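Local coordinates for DNA ligase (Archaeoglobus fulgidus, PDB 3GDE), which probably seals nicks in double-stranded DNA during replication, recombination and repair, using ATP and passing through a covalent enzyme-adenylate intermediate, at residues I36-L47 and D199-K209; E113-F124 and L146-E154. One frame throughout, in Å; residues are numbered along the deposited sequence.

Contact 1. Residues I36-L47 and D199-K209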
loop_
_atom_site.group_PDB
_atom_site.type_symbol
_atom_site.label_atom_id
_atom_site.label_comp_id
_atom_site.label_asym_id
_atom_site.label_seq_id
_atom_site.Cartn_x
_atom_site.Cartn_y
_atom_site.Cartn_z
ATOM N N ILE A 36 13.938 -19.909 14.244
ATOM C CA ILE A 36 12.549 -20.318 14.270
ATOM C C ILE A 36 12.398 -21.589 13.427
ATOM O O ILE A 36 12.726 -21.602 12.238
ATOM C CB ILE A 36 11.611 -19.196 13.774
ATOM C CG1 ILE A 36 11.917 -17.885 14.520
ATOM C CG2 ILE A 36 10.155 -19.621 13.946
ATOM C CD1 ILE A 36 11.271 -16.647 13.936
ATOM N N GLU A 37 11.915 -22.655 14.059
ATOM C CA GLU A 37 11.729 -23.933 13.373
ATOM C C GLU A 37 10.300 -24.135 12.906
ATOM O O GLU A 37 10.081 -24.712 11.852
ATOM C CB GLU A 37 12.180 -25.110 14.249
ATOM C CG GLU A 37 13.686 -25.392 14.171
ATOM C CD GLU A 37 14.180 -25.703 12.745
ATOM O OE1 GLU A 37 13.423 -26.285 11.918
ATOM O OE2 GLU A 37 15.345 -25.363 12.457
ATOM N N ASP A 38 9.340 -23.646 13.680
ATOM C CA ASP A 38 7.941 -23.745 13.305
ATOM C C ASP A 38 7.634 -22.734 12.212
ATOM O O ASP A 38 7.761 -21.525 12.422
ATOM C CB ASP A 38 7.032 -23.545 14.522
ATOM C CG ASP A 38 5.567 -23.679 14.174
ATOM O OD1 ASP A 38 5.033 -22.792 13.492
ATOM O OD2 ASP A 38 4.937 -24.676 14.564
ATOM N N GLU A 39 7.217 -23.232 11.050
ATOM C CA GLU A 39 7.126 -22.393 9.856
ATOM C C GLU A 39 6.003 -21.343 9.898
ATOM O O GLU A 39 6.065 -20.337 9.193
ATOM C CB GLU A 39 7.131 -23.224 8.560
ATOM C CG GLU A 39 5.907 -24.093 8.313
ATOM C CD GLU A 39 6.019 -24.929 7.028
ATOM O OE1 GLU A 39 7.067 -25.607 6.839
ATOM O OE2 GLU A 39 5.056 -24.914 6.221
ATOM N N ARG A 40 4.995 -21.574 10.739
ATOM C CA ARG A 40 3.918 -20.597 10.909
ATOM C C ARG A 40 4.229 -19.506 11.934
ATOM O O ARG A 40 3.705 -18.406 11.814
ATOM C CB ARG A 40 2.571 -21.266 11.176
ATOM C CG ARG A 40 2.537 -22.183 12.351
ATOM C CD ARG A 40 1.842 -23.482 11.962
ATOM N NE ARG A 40 0.384 -23.374 12.008
ATOM C CZ ARG A 40 -0.403 -24.152 12.752
ATOM N NH1 ARG A 40 0.123 -25.112 13.511
ATOM N NH2 ARG A 40 -1.721 -23.983 12.727
ATOM N N ASP A 41 5.075 -19.801 12.923
ATOM C CA ASP A 41 5.648 -18.744 13.763
ATOM C C ASP A 41 6.584 -17.872 12.925
ATOM O O ASP A 41 6.648 -16.668 13.138
ATOM C CB ASP A 41 6.423 -19.295 14.974
ATOM C CG ASP A 41 5.526 -19.901 16.035
ATOM O OD1 ASP A 41 6.053 -20.656 16.872
ATOM O OD2 ASP A 41 4.305 -19.643 16.060
ATOM N N LEU A 42 7.322 -18.491 11.999
ATOM C CA LEU A 42 8.207 -17.759 11.078
ATOM C C LEU A 42 7.385 -16.802 10.211
ATOM O O LEU A 42 7.650 -15.605 10.170
ATOM C CB LEU A 42 9.035 -18.713 10.192
ATOM C CG LEU A 42 9.894 -18.030 9.095
ATOM C CD1 LEU A 42 10.902 -17.026 9.679
ATOM C CD2 LEU A 42 10.607 -19.025 8.176
ATOM N N TYR A 43 6.375 -17.359 9.549
ATOM C CA TYR A 43 5.422 -16.612 8.740
ATOM C C TYR A 43 4.843 -15.439 9.517
ATOM O O TYR A 43 4.912 -14.288 9.079
ATOM C CB TYR A 43 4.300 -17.545 8.271
ATOM C CG TYR A 43 3.297 -16.888 7.357
ATOM C CD1 TYR A 43 3.448 -16.948 5.967
ATOM C CD2 TYR A 43 2.195 -16.202 7.878
ATOM C CE1 TYR A 43 2.523 -16.341 5.118
ATOM C CE2 TYR A 43 1.268 -15.592 7.045
ATOM C CZ TYR A 43 1.438 -15.661 5.662
ATOM O OH TYR A 43 0.517 -15.054 4.835
ATOM N N ASP A 44 4.283 -15.726 10.682
ATOM C CA ASP A 44 3.684 -14.679 11.495
ATOM C C ASP A 44 4.692 -13.610 11.919
ATOM O O ASP A 44 4.393 -12.424 11.848
ATOM C CB ASP A 44 2.982 -15.280 12.713
ATOM C CG ASP A 44 1.690 -15.978 12.354
ATOM O OD1 ASP A 44 1.073 -15.633 11.320
ATOM O OD2 ASP A 44 1.280 -16.879 13.119
ATOM N N VAL A 45 5.888 -14.020 12.327
ATOM C CA VAL A 45 6.907 -13.056 12.771
ATOM C C VAL A 45 7.305 -12.094 11.634
ATOM O O VAL A 45 7.479 -10.898 11.863
ATOM C CB VAL A 45 8.149 -13.777 13.403
ATOM C CG1 VAL A 45 9.357 -12.847 13.517
ATOM C CG2 VAL A 45 7.797 -14.315 14.760
ATOM N N VAL A 46 7.433 -12.624 10.417
ATOM C CA VAL A 46 7.838 -11.815 9.277
ATOM C C VAL A 46 6.764 -10.760 8.958
ATOM O O VAL A 46 7.075 -9.575 8.786
ATOM C CB VAL A 46 8.208 -12.679 8.036
ATOM C CG1 VAL A 46 8.361 -11.812 6.797
ATOM C CG2 VAL A 46 9.502 -13.442 8.296
ATOM N N LEU A 47 5.508 -11.199 8.904
ATOM C CA LEU A 47 4.386 -10.276 8.784
ATOM C C LEU A 47 4.351 -9.284 9.942
ATOM O O LEU A 47 4.461 -8.077 9.717
ATOM C CB LEU A 47 3.058 -11.028 8.652
ATOM C CG LEU A 47 2.595 -11.257 7.210
ATOM C CD1 LEU A 47 3.497 -12.230 6.473
ATOM C CD2 LEU A 47 1.127 -11.715 7.145
ATOM N N ASP A 199 3.642 -11.712 -0.580
ATOM C CA ASP A 199 3.570 -12.198 0.784
ATOM C C ASP A 199 4.987 -12.534 1.246
ATOM O O ASP A 199 5.519 -13.591 0.898
ATOM C CB ASP A 199 2.664 -13.436 0.856
ATOM C CG ASP A 199 2.372 -13.883 2.291
ATOM O OD1 ASP A 199 3.140 -13.551 3.226
ATOM O OD2 ASP A 199 1.364 -14.587 2.482
ATOM N N LEU A 200 5.590 -11.632 2.027
ATOM C CA LEU A 200 6.947 -11.819 2.540
ATOM C C LEU A 200 7.074 -12.996 3.487
ATOM O O LEU A 200 8.142 -13.594 3.598
ATOM C CB LEU A 200 7.463 -10.550 3.232
ATOM C CG LEU A 200 8.551 -9.750 2.520
ATOM C CD1 LEU A 200 9.221 -8.790 3.498
ATOM C CD2 LEU A 200 9.608 -10.649 1.850
ATOM N N GLY A 201 5.987 -13.307 4.186
ATOM C CA GLY A 201 5.932 -14.475 5.058
ATOM C C GLY A 201 6.088 -15.764 4.277
ATOM O O GLY A 201 6.918 -16.607 4.626
ATOM N N ARG A 202 5.289 -15.904 3.215
ATOM C CA ARG A 202 5.397 -17.016 2.277
ATOM C C ARG A 202 6.819 -17.130 1.723
ATOM O O ARG A 202 7.378 -18.221 1.650
ATOM C CB ARG A 202 4.408 -16.827 1.121
ATOM C CG ARG A 202 3.763 -18.109 0.621
ATOM C CD ARG A 202 4.172 -18.521 -0.784
ATOM N NE ARG A 202 3.308 -17.897 -1.775
ATOM C CZ ARG A 202 2.958 -18.421 -2.950
ATOM N NH1 ARG A 202 3.380 -19.627 -3.326
ATOM N NH2 ARG A 202 2.163 -17.718 -3.758
ATOM N N VAL A 203 7.384 -15.999 1.319
ATOM C CA VAL A 203 8.749 -15.945 0.798
ATOM C C VAL A 203 9.786 -16.437 1.830
ATOM O O VAL A 203 10.685 -17.212 1.484
ATOM C CB VAL A 203 9.092 -14.518 0.248
ATOM C CG1 VAL A 203 10.580 -14.355 -0.022
ATOM C CG2 VAL A 203 8.311 -14.242 -1.029
ATOM N N ALA A 204 9.654 -15.997 3.083
ATOM C CA ALA A 204 10.559 -16.410 4.157
ATOM C C ALA A 204 10.511 -17.929 4.365
ATOM O O ALA A 204 11.556 -18.587 4.468
ATOM C CB ALA A 204 10.233 -15.682 5.443
ATOM N N VAL A 205 9.296 -18.478 4.389
ATOM C CA VAL A 205 9.107 -19.910 4.561
ATOM C C VAL A 205 9.751 -20.714 3.417
ATOM O O VAL A 205 10.351 -21.757 3.653
ATOM C CB VAL A 205 7.614 -20.272 4.763
ATOM C CG1 VAL A 205 7.401 -21.801 4.818
ATOM C CG2 VAL A 205 7.071 -19.603 6.033
ATOM N N VAL A 206 9.644 -20.223 2.188
ATOM C CA VAL A 206 10.273 -20.894 1.052
ATOM C C VAL A 206 11.793 -20.800 1.186
ATOM O O VAL A 206 12.493 -21.776 0.928
ATOM C CB VAL A 206 9.768 -20.348 -0.308
ATOM C CG1 VAL A 206 10.582 -20.910 -1.488
ATOM C CG2 VAL A 206 8.297 -20.691 -0.486
ATOM N N ALA A 207 12.285 -19.639 1.618
ATOM C CA ALA A 207 13.713 -19.433 1.824
ATOM C C ALA A 207 14.261 -20.353 2.908
ATOM O O ALA A 207 15.372 -20.827 2.793
ATOM C CB ALA A 207 14.022 -17.964 2.152
ATOM N N LYS A 208 13.473 -20.595 3.953
ATOM C CA LYS A 208 13.848 -21.501 5.029
ATOM C C LYS A 208 13.952 -22.951 4.537
ATOM O O LYS A 208 14.944 -23.640 4.784
ATOM C CB LYS A 208 12.820 -21.407 6.163
ATOM C CG LYS A 208 13.083 -22.335 7.348
ATOM C CD LYS A 208 11.821 -22.547 8.149
ATOM C CE LYS A 208 12.079 -23.289 9.449
ATOM N NZ LYS A 208 12.810 -24.570 9.267
ATOM N N LYS A 209 12.916 -23.393 3.837
ATOM C CA LYS A 209 12.779 -24.784 3.436
ATOM C C LYS A 209 13.653 -25.162 2.239
ATOM O O LYS A 209 14.171 -26.279 2.189
ATOM C CB LYS A 209 11.309 -25.099 3.133
ATOM C CG LYS A 209 10.384 -24.994 4.339
ATOM C CD LYS A 209 8.942 -25.415 3.986
ATOM C CE LYS A 209 8.820 -26.943 3.801
ATOM N NZ LYS A 209 7.463 -27.490 4.180
#
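Tyr43 and Gly201 bring the two helices nearest each other, their CA atoms 4.3 Å apart. The ring lies against the bare backbone of the first turn of helix 200-209, its CD1 3.4 Å from Gly201 C. Because CG stands anti to the backbone N (chi1 -177°), the ring reaches past the glycine to Asp199, and Tyr43 OH donates to the syn lone pair of Asp199 OD2 over 2.5 Å; ring and carboxylate planes are turned 66° apart. The other oxygen, OD1, caps the helix: Arg202 N points at it from above the carboxylate plane and Gly201 N adds a weak bond. Asp199 is thus N-cap and phenol acceptor at once, and the phenol probably helps hold the cap in place. Leu47 CD1 lies over one face of the ring. Alongside, Val46 spans one turn, CG1 against Leu200 and CG2 3.7 Å from Ala204 CB. This is helix-helix packing within the all-helical N-terminal part of the ligase: helices 39-47 and 200-209 run roughly antiparallel, at 137°, their axes 8.1 Å apart. Towards Glu39 the pair opens out, and longer side chains bridge it. Leu42 CD2 rests on the aliphatic chain of Lys208, 3.7 Å from Lys208 CD, while Val205 CG2 touches Glu39 O. Lys208, extended until a bend at chi4, sends NZ to Glu37 OE1, a salt bridge of 3.2 Å in which the nitrogen stands above the carboxylate plane. On the solvent side Lys209 NZ forms a salt bridge with Glu39 OE1 whose hydrogen bond is weak.

Contact 2. Residues E113-F124 and L146-E154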
loop_
_atom_site.group_PDB
_atom_site.type_symbol
_atom_site.label_atom_id
_atom_site.label_comp_id
_atom_site.label_asym_id
_atom_site.label_seq_id
_atom_site.Cartn_x
_atom_site.Cartn_y
_atom_site.Cartn_z
ATOM N N GLU A 113 0.963 -14.633 32.735
ATOM C CA GLU A 113 0.679 -13.958 31.493
ATOM C C GLU A 113 1.651 -14.424 30.431
ATOM O O GLU A 113 2.571 -15.194 30.729
ATOM C CB GLU A 113 0.741 -12.445 31.697
ATOM C CG GLU A 113 -0.433 -11.911 32.518
ATOM C CD GLU A 113 -0.398 -10.415 32.708
ATOM O OE1 GLU A 113 0.713 -9.856 32.811
ATOM O OE2 GLU A 113 -1.482 -9.790 32.756
ATOM N N GLU A 114 1.433 -13.952 29.203
ATOM C CA GLU A 114 2.107 -14.440 27.996
ATOM C C GLU A 114 1.071 -15.138 27.116
ATOM O O GLU A 114 0.231 -15.885 27.611
ATOM C CB GLU A 114 3.287 -15.390 28.322
ATOM C CG GLU A 114 4.673 -14.693 28.493
ATOM C CD GLU A 114 5.519 -15.208 29.687
ATOM O OE1 GLU A 114 6.432 -14.459 30.128
ATOM O OE2 GLU A 114 5.279 -16.340 30.187
ATOM N N LEU A 115 1.084 -14.860 25.821
ATOM C CA LEU A 115 0.356 -15.716 24.891
ATOM C C LEU A 115 1.190 -16.036 23.689
ATOM O O LEU A 115 2.136 -15.335 23.381
ATOM C CB LEU A 115 -1.017 -15.172 24.466
ATOM C CG LEU A 115 -1.362 -13.725 24.129
ATOM C CD1 LEU A 115 -1.797 -13.045 25.396
ATOM C CD2 LEU A 115 -0.272 -12.941 23.409
ATOM N N THR A 116 0.828 -17.134 23.042
ATOM C CA THR A 116 1.550 -17.629 21.894
ATOM C C THR A 116 1.209 -16.796 20.677
ATOM O O THR A 116 0.113 -16.228 20.575
ATOM C CB THR A 116 1.217 -19.119 21.616
ATOM O OG1 THR A 116 -0.165 -19.248 21.262
ATOM C CG2 THR A 116 1.515 -19.981 22.845
ATOM N N VAL A 117 2.160 -16.723 19.759
ATOM C CA VAL A 117 1.930 -16.134 18.459
ATOM C C VAL A 117 0.751 -16.860 17.795
ATOM O O VAL A 117 -0.055 -16.248 17.093
ATOM C CB VAL A 117 3.208 -16.232 17.600
ATOM C CG1 VAL A 117 2.987 -15.652 16.205
ATOM C CG2 VAL A 117 4.373 -15.533 18.317
ATOM N N ARG A 118 0.642 -18.163 18.045
ATOM C CA ARG A 118 -0.430 -18.963 17.472
ATOM C C ARG A 118 -1.806 -18.478 17.952
ATOM O O ARG A 118 -2.706 -18.278 17.137
ATOM C CB ARG A 118 -0.210 -20.453 17.776
ATOM C CG ARG A 118 -0.825 -21.407 16.732
ATOM C CD ARG A 118 0.100 -21.698 15.514
ATOM N NE ARG A 118 1.221 -20.759 15.393
ATOM C CZ ARG A 118 1.244 -19.675 14.616
ATOM N NH1 ARG A 118 0.201 -19.360 13.846
ATOM N NH2 ARG A 118 2.320 -18.900 14.619
ATOM N N LYS A 119 -1.950 -18.266 19.260
ATOM C CA LYS A 119 -3.170 -17.687 19.821
ATOM C C LYS A 119 -3.483 -16.281 19.290
ATOM O O LYS A 119 -4.647 -15.974 19.010
ATOM C CB LYS A 119 -3.140 -17.661 21.350
ATOM C CG LYS A 119 -4.541 -17.571 21.966
ATOM C CD LYS A 119 -4.583 -16.672 23.185
ATOM C CE LYS A 119 -5.442 -17.302 24.282
ATOM N NZ LYS A 119 -4.596 -18.182 25.180
ATOM N N VAL A 120 -2.458 -15.439 19.158
ATOM C CA VAL A 120 -2.622 -14.104 18.562
ATOM C C VAL A 120 -3.186 -14.209 17.138
ATOM O O VAL A 120 -4.156 -13.549 16.792
ATOM C CB VAL A 120 -1.294 -13.293 18.552
ATOM C CG1 VAL A 120 -1.443 -12.023 17.734
ATOM C CG2 VAL A 120 -0.877 -12.947 19.971
ATOM N N ARG A 121 -2.564 -15.059 16.334
ATOM C CA ARG A 121 -3.019 -15.347 14.982
ATOM C C ARG A 121 -4.475 -15.837 14.931
ATOM O O ARG A 121 -5.247 -15.359 14.113
ATOM C CB ARG A 121 -2.110 -16.393 14.359
ATOM C CG ARG A 121 -2.526 -16.829 12.982
ATOM C CD ARG A 121 -1.808 -15.961 11.984
ATOM N NE ARG A 121 -2.703 -15.026 11.341
ATOM C CZ ARG A 121 -2.314 -13.973 10.634
ATOM N NH1 ARG A 121 -1.031 -13.685 10.487
ATOM N NH2 ARG A 121 -3.234 -13.195 10.087
ATOM N N GLU A 122 -4.828 -16.778 15.808
ATOM C CA GLU A 122 -6.181 -17.366 15.842
ATOM C C GLU A 122 -7.232 -16.333 16.232
ATOM O O GLU A 122 -8.274 -16.245 15.595
ATOM C CB GLU A 122 -6.267 -18.556 16.814
ATOM C CG GLU A 122 -5.181 -19.620 16.649
ATOM C CD GLU A 122 -5.471 -20.669 15.570
ATOM O OE1 GLU A 122 -4.734 -21.686 15.560
ATOM O OE2 GLU A 122 -6.412 -20.492 14.744
ATOM N N THR A 123 -6.941 -15.562 17.278
ATOM C CA THR A 123 -7.812 -14.481 17.740
ATOM C C THR A 123 -8.022 -13.418 16.651
ATOM O O THR A 123 -9.154 -12.970 16.427
ATOM C CB THR A 123 -7.232 -13.830 19.009
ATOM O OG1 THR A 123 -6.891 -14.864 19.941
ATOM C CG2 THR A 123 -8.241 -12.864 19.642
ATOM N N PHE A 124 -6.928 -13.034 15.980
ATOM C CA PHE A 124 -6.980 -12.125 14.812
ATOM C C PHE A 124 -7.847 -12.654 13.670
ATOM O O PHE A 124 -8.663 -11.907 13.116
ATOM C CB PHE A 124 -5.577 -11.799 14.290
ATOM C CG PHE A 124 -4.831 -10.777 15.119
ATOM C CD1 PHE A 124 -3.515 -10.453 14.820
ATOM C CD2 PHE A 124 -5.436 -10.153 16.209
ATOM C CE1 PHE A 124 -2.816 -9.500 15.571
ATOM C CE2 PHE A 124 -4.739 -9.214 16.972
ATOM C CZ PHE A 124 -3.428 -8.886 16.645
ATOM N N LEU A 146 -7.549 -10.930 25.126
ATOM C CA LEU A 146 -6.143 -10.973 24.758
ATOM C C LEU A 146 -5.305 -10.076 25.686
ATOM O O LEU A 146 -4.239 -10.481 26.167
ATOM C CB LEU A 146 -5.992 -10.545 23.296
ATOM C CG LEU A 146 -5.037 -11.280 22.357
ATOM C CD1 LEU A 146 -5.298 -12.802 22.329
ATOM C CD2 LEU A 146 -5.150 -10.685 20.954
ATOM N N TYR A 147 -5.801 -8.868 25.950
ATOM C CA TYR A 147 -5.134 -7.942 26.872
ATOM C C TYR A 147 -5.102 -8.458 28.310
ATOM O O TYR A 147 -4.182 -8.141 29.057
ATOM C CB TYR A 147 -5.807 -6.564 26.855
ATOM C CG TYR A 147 -5.429 -5.668 25.705
ATOM C CD1 TYR A 147 -6.409 -5.114 24.886
ATOM C CD2 TYR A 147 -4.089 -5.350 25.440
ATOM C CE1 TYR A 147 -6.071 -4.259 23.814
ATOM C CE2 TYR A 147 -3.736 -4.511 24.377
ATOM C CZ TYR A 147 -4.733 -3.968 23.575
ATOM O OH TYR A 147 -4.404 -3.130 22.529
ATOM N N GLY A 148 -6.116 -9.231 28.699
ATOM C CA GLY A 148 -6.145 -9.882 30.010
ATOM C C GLY A 148 -5.081 -10.957 30.206
ATOM O O GLY A 148 -4.706 -11.253 31.334
ATOM N N LEU A 149 -4.591 -11.532 29.115
ATOM C CA LEU A 149 -3.586 -12.609 29.165
ATOM C C LEU A 149 -2.158 -12.157 28.825
ATOM O O LEU A 149 -1.196 -12.902 29.049
ATOM C CB LEU A 149 -3.987 -13.739 28.218
ATOM C CG LEU A 149 -4.856 -14.938 28.608
ATOM C CD1 LEU A 149 -5.483 -14.869 29.982
ATOM C CD2 LEU A 149 -5.913 -15.137 27.537
ATOM N N ALA A 150 -2.023 -10.946 28.296
ATOM C CA ALA A 150 -0.761 -10.449 27.769
ATOM C C ALA A 150 0.148 -9.808 28.823
ATOM O O ALA A 150 -0.327 -9.224 29.792
ATOM C CB ALA A 150 -1.029 -9.458 26.650
ATOM N N THR A 151 1.460 -9.925 28.629
ATOM C CA THR A 151 2.419 -9.147 29.416
ATOM C C THR A 151 2.358 -7.669 28.972
ATOM O O THR A 151 1.828 -7.368 27.906
ATOM C CB THR A 151 3.868 -9.684 29.277
ATOM O OG1 THR A 151 4.341 -9.482 27.945
ATOM C CG2 THR A 151 3.953 -11.178 29.641
ATOM N N PRO A 152 2.865 -6.743 29.805
ATOM C CA PRO A 152 2.930 -5.336 29.404
ATOM C C PRO A 152 3.590 -5.137 28.032
ATOM O O PRO A 152 3.038 -4.434 27.190
ATOM C CB PRO A 152 3.763 -4.694 30.528
ATOM C CG PRO A 152 3.439 -5.527 31.733
ATOM C CD PRO A 152 3.383 -6.942 31.180
ATOM N N LEU A 153 4.732 -5.780 27.801
ATOM C CA LEU A 153 5.422 -5.682 26.507
ATOM C C LEU A 153 4.671 -6.339 25.348
ATOM O O LEU A 153 4.759 -5.883 24.202
ATOM C CB LEU A 153 6.832 -6.260 26.617
ATOM C CG LEU A 153 7.960 -5.561 25.873
ATOM C CD1 LEU A 153 7.846 -4.016 25.947
ATOM C CD2 LEU A 153 9.268 -6.037 26.445
ATOM N N GLU A 154 3.933 -7.410 25.634
ATOM C CA GLU A 154 3.052 -7.998 24.621
ATOM C C GLU A 154 1.939 -7.030 24.248
ATOM O O GLU A 154 1.603 -6.895 23.078
ATOM C CB GLU A 154 2.434 -9.312 25.104
ATOM C CG GLU A 154 3.303 -10.515 24.892
ATOM C CD GLU A 154 2.756 -11.785 25.559
ATOM O OE1 GLU A 154 1.955 -11.685 26.510
ATOM O OE2 GLU A 154 3.140 -12.895 25.132
#
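Backbone and carboxylate hydrogen bonds hold Glu114 and Leu115 against the turn between two helices. Glu114 N donates to Leu149 O over 2.8 Å, nearly in line with the carbonyl bond. One residue on, Leu115 N gives its hydrogen to Glu154 OE2 (2.9 Å), on the syn side and 23° out of the carboxylate plane. The same carboxylate closes a capping box: Thr151 N reaches Glu154 OE1 on its anti side, and Glu154 N returns a bond to Thr151 OG1. Glu154, extended beyond CG, is therefore gripped at both oxygens, which fixes the turn of its carboxylate and ties Leu115 to the start of helix 152-162. Within helix 117-129 the Thr123 hydroxyl donates to Lys119 O. Apolar contacts make up the rest. Leu115 has CG wedged between backbone N and carbonyl carbon (chi1 41°), and CD1 is 3.6 Å from Leu149 CB and also touches Ala150 CB, while CD2 passes the Glu154 carboxylate. Leu146 CD1 meets Thr123 tip to tip, 3.5 Å from Thr123 OG1. Lys119 slides past Leu146 in the opposite direction, and its CE lies against Leu149 CD2. Among the helices of the N-terminal DNA-ligase region, the contact joins helix 117-129 and its lead-in to the junction of helices 135-149 and 152-162; Phe6 of helix 6-16 packs against Leu115 and Glu154, and helix 94-108 touches Glu113 and Pro152.

In the fold
Contact 2 falls between the two segments of contact 1 along the chain, and their centres lie about 19 Å apart on the same side of the chain's centre. Helix 39-49 and helix 117-129 meet directly. Arg118 NH2 makes salt bridges to Asp41 OD2 (2.6 Å) and Asp44 OD2 (2.7 Å), Arg121 pairs with Asp44 OD1, and Val117 CG1 packs 3.5 Å from Asp44 CB. Helix 39-49 therefore sits between its partners, carrying helix 200-216 at contact 1 and the arginines of helix 117-129. Both contacts are structural packing, away from the predicted adenylation lysine, Lys252, and from the predicted ATP-binding residues.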